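Local coordinates for protein carboxylesterase (Uncultured bacterium, PDB 5GMX) that hydrolyses carboxylic esters as a family VIII carboxylesterase of the beta-lactamase-like fold and also acts on oxyimino cephalosporins, at residues N68-T73 / A214-V219; A250-A253 / A257-A260; R59-D64 / A362-D367. One frame throughout, in Å; residues are numbered along the deposited sequence.

Interaction 1. Residues N68-T73 / A214-V219; sequences NTYSTT and AEMLPV. With PMS (phenylmethanesulfonic acid), chain C.
The methyl end of Met216, a selenomethionine, pushes in between Asn68 and the ring of Tyr70 and makes nearly the whole of this small, buried contact. Met216 CE lies 3.1 Å from Asn68 O, a close approach for a methyl group, and also touches Asn68 CB. On the other side Met216 CE meets Tyr70 CE2 at 3.6 Å, approaching the ring obliquely, while Met216 CG passes near the phenol oxygen. The first torsion of Met216 sends CG anti to the backbone N (chi1 -176°), and bends at the next two torsions fold the selenium and methyl back into this niche.

Asn68 also supports the tyrosine ring from within its own segment: Asn68 ND2 sits 3.0 Å above the plane of the Tyr70 ring, over its centre. That amide is fixed by partners outside the contact, OD1 accepting from the indole N-H of Trp258 and ND2 donating to Ala266 O, and the phenol OH of Tyr70 is tied to Thr249 O.

Tyr70 precedes Ser71, the serine modified here; Ser71 and Lys74 are consistent with the SxxK motif of the beta-lactamase-like family, at the start of helix 72-86. Ser71 OG is bonded covalently to the sulfur of phenylmethanesulfonic acid, and Ser71 N gives a weak hydrogen bond of 3.0 Å to O1S of that group. Trp344 N binds the same group, consistent with an oxyanion hole made of two backbone amides. A type II' turn from Thr69 to Thr72 leads into the helix; Tyr70 O, still in the turn, accepts from both Thr73 N and Thr73 OG1, the hydroxyl 2.6 Å away and in the carbonyl plane.

Interaction 2. Residues A250-A253 / A257-A260; sequences AHIA and AWRA
Ile252 and Trp258 supply the apolar part of this contact, their side chains crossing at about a right angle. CG2 of Ile252 stands over one face of the Trp258 indole, 4.1 Å from the centroid of the six-membered ring and 10° off its normal, a CH-pi contact. The other branch of Ile252, CG1, lies anti to the backbone N (chi1 -163°) and packs on Trp258 CE3 at 3.7 Å. Backbone atoms extend the layer over the indole: the peptide between Ile252 and Ala253 lies over one face, and Ala253 CA comes to 3.7 Å from Trp258 CD1.

The polar part is a single hydrogen bond, from Arg259 NH1 to Ala253 O at 3.0 Å. The oxygen lies at the edge of the guanidinium, close to its plane, and the donor is tilted 16° from the carbonyl plane. A bend at chi3 brings the group round to this oxygen, while NH2 forms a salt bridge with Asp210, which helps to fix its rotation.

Together these contacts fold helix 250-253 against helix 256-260 across a very short connection. Trp258 also packs against Leu135 and Tyr136 of helix 132-136, and its NE1 side faces strand 67-68.

Interaction 3. Residues R59-D64 / A362-D367; sequences RPWRSD and AMNQMD
The loop 59-64 and the end of strand 357-363 do not pair through their backbones, their closest CA atoms, those of Trp61 and Met363, being 9.9 Å apart, and the gap is bridged by the indole of Trp61. The benzene end of that ring does the touching. Trp61 CZ3 meets Asn364 CG at 3.9 Å, with the amide carbon lying at the ring edge, near its plane. The two side chains run antiparallel past one another, with ring and amide planes 81° apart, almost perpendicular. Farther along the same end of the indole, Trp61 CZ2 lies 4.1 Å from Ala362 O and Trp61 CH2 is 4.3 Å from Met363 CA, both loose and oblique approaches. With CG anti to the backbone N (chi1 -168°), Trp61 extends its ring away from its own loop toward the strand.

Strand 357-363 runs beside strand 33-40 within the antiparallel sheet of the beta-lactamase-like fold, and the tryptophan lies against this pair near the point where the strand gives way to loop, also packing on Ile67 and Ser35. The amide of Asn364 is held mainly through OD1, which accepts from Gly33 N; ND2 has weak hydrogen bonds to Glu215 O and Phe52 O. Beyond it, the side chain of Gln365 folds over the following residue, Gln365 NE2 donating to Met366 O at 2.9 Å in the carbonyl plane and also to Pro218 O.

In the fold
All three contacts are made by largely buried residues, but they differ in chemistry and in distance from the bound inhibitor. Interaction 1 carries the modified serine and relies on the methyl of a selenomethionine; interaction 2 joins two short helices by CH-pi packing and an arginine bond; interaction 3, at the sheet, is loose packing round the benzene end of an indole. Residues 214-219 form the bridge between the first and the last: Leu217 N hydrogen-bonds to Asn364 O (2.7 Å), and Leu217 O accepts from Met366 N. Interactions 1 and 2 meet where Asn68 and Tyr70 pack on Ala253, whereas 2 and 3 touch through Ala250 and Met366.

Interaction 1. Residues N68-T73 / A214-V219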
loop_
_atom_site.group_PDB
_atom_site.type_symbol
_atom_site.label_atom_id
_atom_site.label_comp_id
_atom_site.label_asym_id
_atom_site.label_seq_id
_atom_site.Cartn_x
_atom_site.Cartn_y
_atom_site.Cartn_z
ATOM N N ASN A 68 -2.749 -11.153 2.015
ATOM C CA ASN A 68 -1.790 -10.355 1.263
ATOM C C ASN A 68 -2.509 -9.210 0.552
ATOM O O ASN A 68 -3.542 -9.415 -0.084
ATOM C CB ASN A 68 -1.043 -11.229 0.261
ATOM C CG ASN A 68 0.204 -10.563 -0.278
ATOM O OD1 ASN A 68 1.284 -10.720 0.280
ATOM N ND2 ASN A 68 0.059 -9.808 -1.362
ATOM N N THR A 69 -1.978 -7.999 0.666
ATOM C CA THR A 69 -2.645 -6.834 0.084
ATOM C C THR A 69 -1.913 -6.268 -1.130
ATOM O O THR A 69 -2.340 -5.264 -1.694
ATOM C CB THR A 69 -2.795 -5.706 1.115
ATOM O OG1 THR A 69 -1.498 -5.305 1.573
ATOM C CG2 THR A 69 -3.639 -6.174 2.309
ATOM N N TYR A 70 -0.821 -6.916 -1.529
ATOM C CA TYR A 70 -0.016 -6.475 -2.667
ATOM C C TYR A 70 0.307 -4.983 -2.600
ATOM O O TYR A 70 0.723 -4.505 -1.554
ATOM C CB TYR A 70 -0.714 -6.843 -3.974
ATOM C CG TYR A 70 -0.718 -8.339 -4.169
ATOM C CD1 TYR A 70 0.423 -8.998 -4.607
ATOM C CD2 TYR A 70 -1.842 -9.100 -3.867
ATOM C CE1 TYR A 70 0.444 -10.369 -4.766
ATOM C CE2 TYR A 70 -1.835 -10.476 -4.023
ATOM C CZ TYR A 70 -0.689 -11.101 -4.478
ATOM O OH TYR A 70 -0.672 -12.467 -4.638
ATOM N N SER A 71 0.096 -4.242 -3.684
ATOM C CA SER A 71 0.591 -2.863 -3.740
ATOM C C SER A 71 -0.136 -1.894 -2.812
ATOM O O SER A 71 0.263 -0.737 -2.686
ATOM C CB SER A 71 0.534 -2.338 -5.168
ATOM O OG SER A 71 1.351 -3.138 -6.013
ATOM N N THR A 72 -1.204 -2.347 -2.165
ATOM C CA THR A 72 -1.809 -1.556 -1.096
ATOM C C THR A 72 -0.713 -1.223 -0.064
ATOM O O THR A 72 -0.670 -0.118 0.507
ATOM C CB THR A 72 -2.999 -2.309 -0.448
ATOM O OG1 THR A 72 -4.005 -2.567 -1.445
ATOM C CG2 THR A 72 -3.606 -1.502 0.696
ATOM N N THR A 73 0.206 -2.171 0.114
ATOM C CA THR A 73 1.372 -2.003 0.986
ATOM C C THR A 73 2.213 -0.759 0.666
ATOM O O THR A 73 2.815 -0.174 1.568
ATOM C CB THR A 73 2.296 -3.250 0.923
ATOM O OG1 THR A 73 1.499 -4.441 0.949
ATOM C CG2 THR A 73 3.265 -3.276 2.093
ATOM N N ALA A 214 -5.628 -15.919 5.456
ATOM C CA ALA A 214 -6.567 -16.573 4.562
ATOM C C ALA A 214 -5.833 -17.024 3.314
ATOM O O ALA A 214 -4.683 -16.660 3.109
ATOM C CB ALA A 214 -7.702 -15.635 4.197
ATOM N N GLU A 215 -6.508 -17.791 2.469
ATOM C CA GLU A 215 -5.891 -18.309 1.251
ATOM C C GLU A 215 -6.139 -17.373 0.082
ATOM O O GLU A 215 -7.283 -17.019 -0.206
ATOM C CB GLU A 215 -6.428 -19.705 0.935
ATOM C CG GLU A 215 -5.903 -20.307 -0.354
ATOM C CD GLU A 215 -6.653 -21.571 -0.755
ATOM O OE1 GLU A 215 -7.699 -21.879 -0.133
ATOM O OE2 GLU A 215 -6.185 -22.266 -1.683
HETATM N N MSE A 216 -5.069 -16.965 -0.592
HETATM C CA MSE A 216 -5.218 -16.097 -1.750
HETATM C C MSE A 216 -5.721 -16.888 -2.957
HETATM O O MSE A 216 -5.260 -17.995 -3.215
HETATM C CB MSE A 216 -3.903 -15.416 -2.091
HETATM C CG MSE A 216 -4.050 -14.424 -3.236
HETATM SE SE MSE A 216 -5.040 -12.848 -2.631
HETATM C CE MSE A 216 -3.686 -12.222 -1.441
ATOM N N LEU A 217 -6.667 -16.323 -3.699
ATOM C CA LEU A 217 -7.256 -17.044 -4.826
ATOM C C LEU A 217 -7.093 -16.297 -6.153
ATOM O O LEU A 217 -7.511 -15.146 -6.287
ATOM C CB LEU A 217 -8.737 -17.320 -4.556
ATOM C CG LEU A 217 -9.003 -17.891 -3.162
ATOM C CD1 LEU A 217 -10.493 -17.927 -2.851
ATOM C CD2 LEU A 217 -8.375 -19.264 -2.998
ATOM N N PRO A 218 -6.477 -16.961 -7.139
ATOM C CA PRO A 218 -6.290 -16.380 -8.475
ATOM C C PRO A 218 -7.620 -16.237 -9.216
ATOM O O PRO A 218 -8.599 -16.895 -8.850
ATOM C CB PRO A 218 -5.372 -17.385 -9.171
ATOM C CG PRO A 218 -5.615 -18.675 -8.460
ATOM C CD PRO A 218 -5.929 -18.325 -7.036
ATOM N N VAL A 219 -7.654 -15.389 -10.239
ATOM C CA VAL A 219 -8.884 -15.142 -10.992
ATOM C C VAL A 219 -9.302 -16.351 -11.825
ATOM O O VAL A 219 -8.574 -17.337 -11.908
ATOM C CB VAL A 219 -8.736 -13.929 -11.938
ATOM C CG1 VAL A 219 -7.551 -14.122 -12.875
ATOM C CG2 VAL A 219 -10.013 -13.722 -12.735
HETATM C C PMS C . 2.299 -5.259 -6.992
HETATM S S PMS C . 0.876 -4.191 -6.937
HETATM C C1 PMS C . 2.421 -5.994 -8.315
HETATM C C2 PMS C . 1.857 -7.254 -8.470
HETATM C C3 PMS C . 1.973 -7.928 -9.678
HETATM C C4 PMS C . 2.657 -7.347 -10.735
HETATM C C5 PMS C . 3.223 -6.090 -10.584
HETATM C C6 PMS C . 3.108 -5.419 -9.376
HETATM O O2S PMS C . 0.474 -3.617 -8.277
HETATM O O1S PMS C . -0.371 -4.963 -6.572
#

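Interaction 2. Residues A250-A253 / A257-A260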
loop_
_atom_site.group_PDB
_atom_site.type_symbol
_atom_site.label_atom_id
_atom_site.label_comp_id
_atom_site.label_asym_id
_atom_site.label_seq_id
_atom_site.Cartn_x
_atom_site.Cartn_y
_atom_site.Cartn_z
ATOM N N ALA A 250 -0.500 -15.050 -7.588
ATOM C CA ALA A 250 -1.350 -15.254 -6.422
ATOM C C ALA A 250 -0.728 -16.311 -5.526
ATOM O O ALA A 250 -0.791 -16.230 -4.301
ATOM C CB ALA A 250 -2.747 -15.668 -6.838
ATOM N N HIS A 251 -0.112 -17.297 -6.160
ATOM C CA HIS A 251 0.441 -18.448 -5.472
ATOM C C HIS A 251 1.475 -18.070 -4.414
ATOM O O HIS A 251 1.505 -18.666 -3.340
ATOM C CB HIS A 251 1.071 -19.399 -6.493
ATOM C CG HIS A 251 1.580 -20.674 -5.899
ATOM N ND1 HIS A 251 0.756 -21.586 -5.275
ATOM C CD2 HIS A 251 2.830 -21.189 -5.833
ATOM C CE1 HIS A 251 1.477 -22.610 -4.851
ATOM N NE2 HIS A 251 2.739 -22.393 -5.176
ATOM N N ILE A 252 2.315 -17.078 -4.712
ATOM C CA ILE A 252 3.431 -16.746 -3.826
ATOM C C ILE A 252 2.932 -16.174 -2.491
ATOM O O ILE A 252 3.575 -16.343 -1.461
ATOM C CB ILE A 252 4.419 -15.756 -4.495
ATOM C CG1 ILE A 252 5.757 -15.741 -3.748
ATOM C CG2 ILE A 252 3.821 -14.356 -4.604
ATOM C CD1 ILE A 252 6.480 -17.070 -3.749
ATOM N N ALA A 253 1.766 -15.537 -2.508
ATOM C CA ALA A 253 1.142 -15.048 -1.282
ATOM C C ALA A 253 0.867 -16.191 -0.297
ATOM O O ALA A 253 0.860 -15.983 0.915
ATOM C CB ALA A 253 -0.148 -14.312 -1.607
ATOM N N ALA A 257 7.418 -18.201 3.382
ATOM C CA ALA A 257 8.660 -17.435 3.275
ATOM C C ALA A 257 8.380 -16.029 2.747
ATOM O O ALA A 257 8.997 -15.055 3.180
ATOM C CB ALA A 257 9.670 -18.157 2.380
ATOM N N TRP A 258 7.431 -15.932 1.828
ATOM C CA TRP A 258 7.012 -14.639 1.296
ATOM C C TRP A 258 6.418 -13.775 2.413
ATOM O O TRP A 258 6.857 -12.646 2.639
ATOM C CB TRP A 258 6.009 -14.850 0.155
ATOM C CG TRP A 258 5.262 -13.625 -0.307
ATOM C CD1 TRP A 258 4.028 -13.215 0.115
ATOM C CD2 TRP A 258 5.675 -12.685 -1.313
ATOM N NE1 TRP A 258 3.656 -12.070 -0.550
ATOM C CE2 TRP A 258 4.648 -11.725 -1.434
ATOM C CE3 TRP A 258 6.816 -12.555 -2.114
ATOM C CZ2 TRP A 258 4.728 -10.651 -2.317
ATOM C CZ3 TRP A 258 6.895 -11.487 -2.995
ATOM C CH2 TRP A 258 5.853 -10.552 -3.092
ATOM N N ARG A 259 5.457 -14.326 3.144
ATOM C CA ARG A 259 4.818 -13.592 4.233
ATOM C C ARG A 259 5.798 -13.202 5.349
ATOM O O ARG A 259 5.644 -12.158 5.975
ATOM C CB ARG A 259 3.671 -14.420 4.816
ATOM C CG ARG A 259 2.608 -14.751 3.793
ATOM C CD ARG A 259 1.363 -15.340 4.434
ATOM N NE ARG A 259 1.630 -16.597 5.115
ATOM C CZ ARG A 259 1.544 -17.786 4.534
ATOM N NH1 ARG A 259 1.206 -17.871 3.255
ATOM N NH2 ARG A 259 1.806 -18.887 5.225
ATOM N N ALA A 260 6.803 -14.033 5.590
ATOM C CA ALA A 260 7.742 -13.796 6.684
ATOM C C ALA A 260 8.728 -12.681 6.345
ATOM O O ALA A 260 9.244 -12.007 7.237
ATOM C CB ALA A 260 8.503 -15.089 7.033
#

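Interaction 3. Residues R59-D64 / A362-D367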
loop_
_atom_site.group_PDB
_atom_site.type_symbol
_atom_site.label_atom_id
_atom_site.label_comp_id
_atom_site.label_asym_id
_atom_site.label_seq_id
_atom_site.Cartn_x
_atom_site.Cartn_y
_atom_site.Cartn_z
ATOM N N ARG A 59 -13.785 -22.855 6.021
ATOM C CA ARG A 59 -13.303 -22.083 7.161
ATOM C C ARG A 59 -13.744 -20.640 7.014
ATOM O O ARG A 59 -13.234 -19.922 6.161
ATOM C CB ARG A 59 -11.779 -22.137 7.278
ATOM C CG ARG A 59 -11.197 -23.515 7.547
ATOM C CD ARG A 59 -9.703 -23.435 7.865
ATOM N NE ARG A 59 -8.902 -22.841 6.794
ATOM C CZ ARG A 59 -8.473 -23.485 5.709
ATOM N NH1 ARG A 59 -8.766 -24.769 5.525
ATOM N NH2 ARG A 59 -7.742 -22.841 4.805
ATOM N N PRO A 60 -14.684 -20.203 7.865
ATOM C CA PRO A 60 -15.205 -18.837 7.737
ATOM C C PRO A 60 -14.146 -17.775 8.017
ATOM O O PRO A 60 -13.271 -17.970 8.856
ATOM C CB PRO A 60 -16.337 -18.787 8.771
ATOM C CG PRO A 60 -16.714 -20.235 9.000
ATOM C CD PRO A 60 -15.431 -20.995 8.859
ATOM N N TRP A 61 -14.240 -16.662 7.297
ATOM C CA TRP A 61 -13.423 -15.481 7.551
ATOM C C TRP A 61 -13.721 -14.954 8.954
ATOM O O TRP A 61 -14.881 -14.837 9.344
ATOM C CB TRP A 61 -13.719 -14.408 6.489
ATOM C CG TRP A 61 -12.772 -13.232 6.436
ATOM C CD1 TRP A 61 -12.684 -12.194 7.326
ATOM C CD2 TRP A 61 -11.808 -12.958 5.412
ATOM N NE1 TRP A 61 -11.708 -11.301 6.925
ATOM C CE2 TRP A 61 -11.154 -11.751 5.757
ATOM C CE3 TRP A 61 -11.421 -13.625 4.243
ATOM C CZ2 TRP A 61 -10.145 -11.195 4.965
ATOM C CZ3 TRP A 61 -10.416 -13.070 3.460
ATOM C CH2 TRP A 61 -9.792 -11.868 3.826
ATOM N N ARG A 62 -12.683 -14.670 9.730
ATOM C CA ARG A 62 -12.905 -14.195 11.092
ATOM C C ARG A 62 -12.478 -12.751 11.241
ATOM O O ARG A 62 -11.942 -12.163 10.301
ATOM C CB ARG A 62 -12.196 -15.101 12.090
ATOM C CG ARG A 62 -12.666 -16.546 11.920
ATOM C CD ARG A 62 -12.045 -17.482 12.911
ATOM N NE ARG A 62 -12.344 -17.037 14.267
ATOM C CZ ARG A 62 -12.312 -17.821 15.336
ATOM N NH1 ARG A 62 -12.031 -19.112 15.208
ATOM N NH2 ARG A 62 -12.590 -17.314 16.528
ATOM N N SER A 63 -12.752 -12.162 12.403
ATOM C CA SER A 63 -12.448 -10.752 12.611
ATOM C C SER A 63 -10.957 -10.449 12.434
ATOM O O SER A 63 -10.594 -9.405 11.901
ATOM C CB SER A 63 -12.902 -10.302 14.003
ATOM O OG SER A 63 -12.228 -11.022 15.011
ATOM N N ASP A 64 -10.100 -11.368 12.861
ATOM C CA ASP A 64 -8.659 -11.128 12.804
ATOM C C ASP A 64 -7.968 -11.757 11.588
ATOM O O ASP A 64 -6.742 -11.832 11.549
ATOM C CB ASP A 64 -7.997 -11.639 14.093
ATOM C CG ASP A 64 -8.099 -13.147 14.254
ATOM O OD1 ASP A 64 -8.877 -13.784 13.505
ATOM O OD2 ASP A 64 -7.433 -13.694 15.162
ATOM N N ALA A 362 -9.930 -5.350 1.837
ATOM C CA ALA A 362 -9.001 -6.446 1.535
ATOM C C ALA A 362 -9.743 -7.773 1.418
ATOM O O ALA A 362 -10.574 -8.098 2.263
ATOM C CB ALA A 362 -7.911 -6.539 2.599
HETATM N N MSE A 363 -9.422 -8.551 0.389
HETATM C CA MSE A 363 -10.172 -9.765 0.088
HETATM C C MSE A 363 -9.265 -10.825 -0.526
HETATM O O MSE A 363 -8.158 -10.516 -0.956
HETATM C CB MSE A 363 -11.332 -9.441 -0.853
HETATM C CG MSE A 363 -10.945 -9.341 -2.322
HETATM SE SE MSE A 363 -9.578 -7.995 -2.806
HETATM C CE MSE A 363 -10.230 -6.532 -1.789
ATOM N N ASN A 364 -9.724 -12.076 -0.564
ATOM C CA ASN A 364 -8.869 -13.146 -1.062
ATOM C C ASN A 364 -9.195 -13.629 -2.482
ATOM O O ASN A 364 -8.431 -14.406 -3.057
ATOM C CB ASN A 364 -8.888 -14.329 -0.083
ATOM C CG ASN A 364 -10.256 -14.983 0.043
ATOM O OD1 ASN A 364 -11.274 -14.422 -0.358
ATOM N ND2 ASN A 364 -10.280 -16.168 0.637
ATOM N N GLN A 365 -10.316 -13.185 -3.047
ATOM C CA GLN A 365 -10.628 -13.500 -4.445
ATOM C C GLN A 365 -10.208 -12.369 -5.380
ATOM O O GLN A 365 -10.826 -11.304 -5.411
ATOM C CB GLN A 365 -12.117 -13.783 -4.636
ATOM C CG GLN A 365 -12.497 -14.027 -6.098
ATOM C CD GLN A 365 -11.752 -15.210 -6.707
ATOM O OE1 GLN A 365 -11.963 -16.352 -6.308
ATOM N NE2 GLN A 365 -10.866 -14.936 -7.667
HETATM N N MSE A 366 -9.159 -12.608 -6.150
HETATM C CA MSE A 366 -8.623 -11.586 -7.032
HETATM C C MSE A 366 -9.465 -11.410 -8.285
HETATM O O MSE A 366 -10.101 -12.349 -8.752
HETATM C CB MSE A 366 -7.190 -11.932 -7.424
HETATM C CG MSE A 366 -6.228 -12.008 -6.258
HETATM SE SE MSE A 366 -4.462 -12.506 -6.905
HETATM C CE MSE A 366 -4.013 -10.897 -7.894
ATOM N N ASP A 367 -9.464 -10.193 -8.813
ATOM C CA ASP A 367 -10.079 -9.891 -10.098
ATOM C C ASP A 367 -9.020 -9.221 -10.965
ATOM O O ASP A 367 -8.001 -8.769 -10.449
ATOM C CB ASP A 367 -11.309 -8.993 -9.928
ATOM C CG ASP A 367 -12.218 -9.006 -11.150
ATOM O OD1 ASP A 367 -11.725 -9.296 -12.264
ATOM O OD2 ASP A 367 -13.429 -8.737 -10.994
#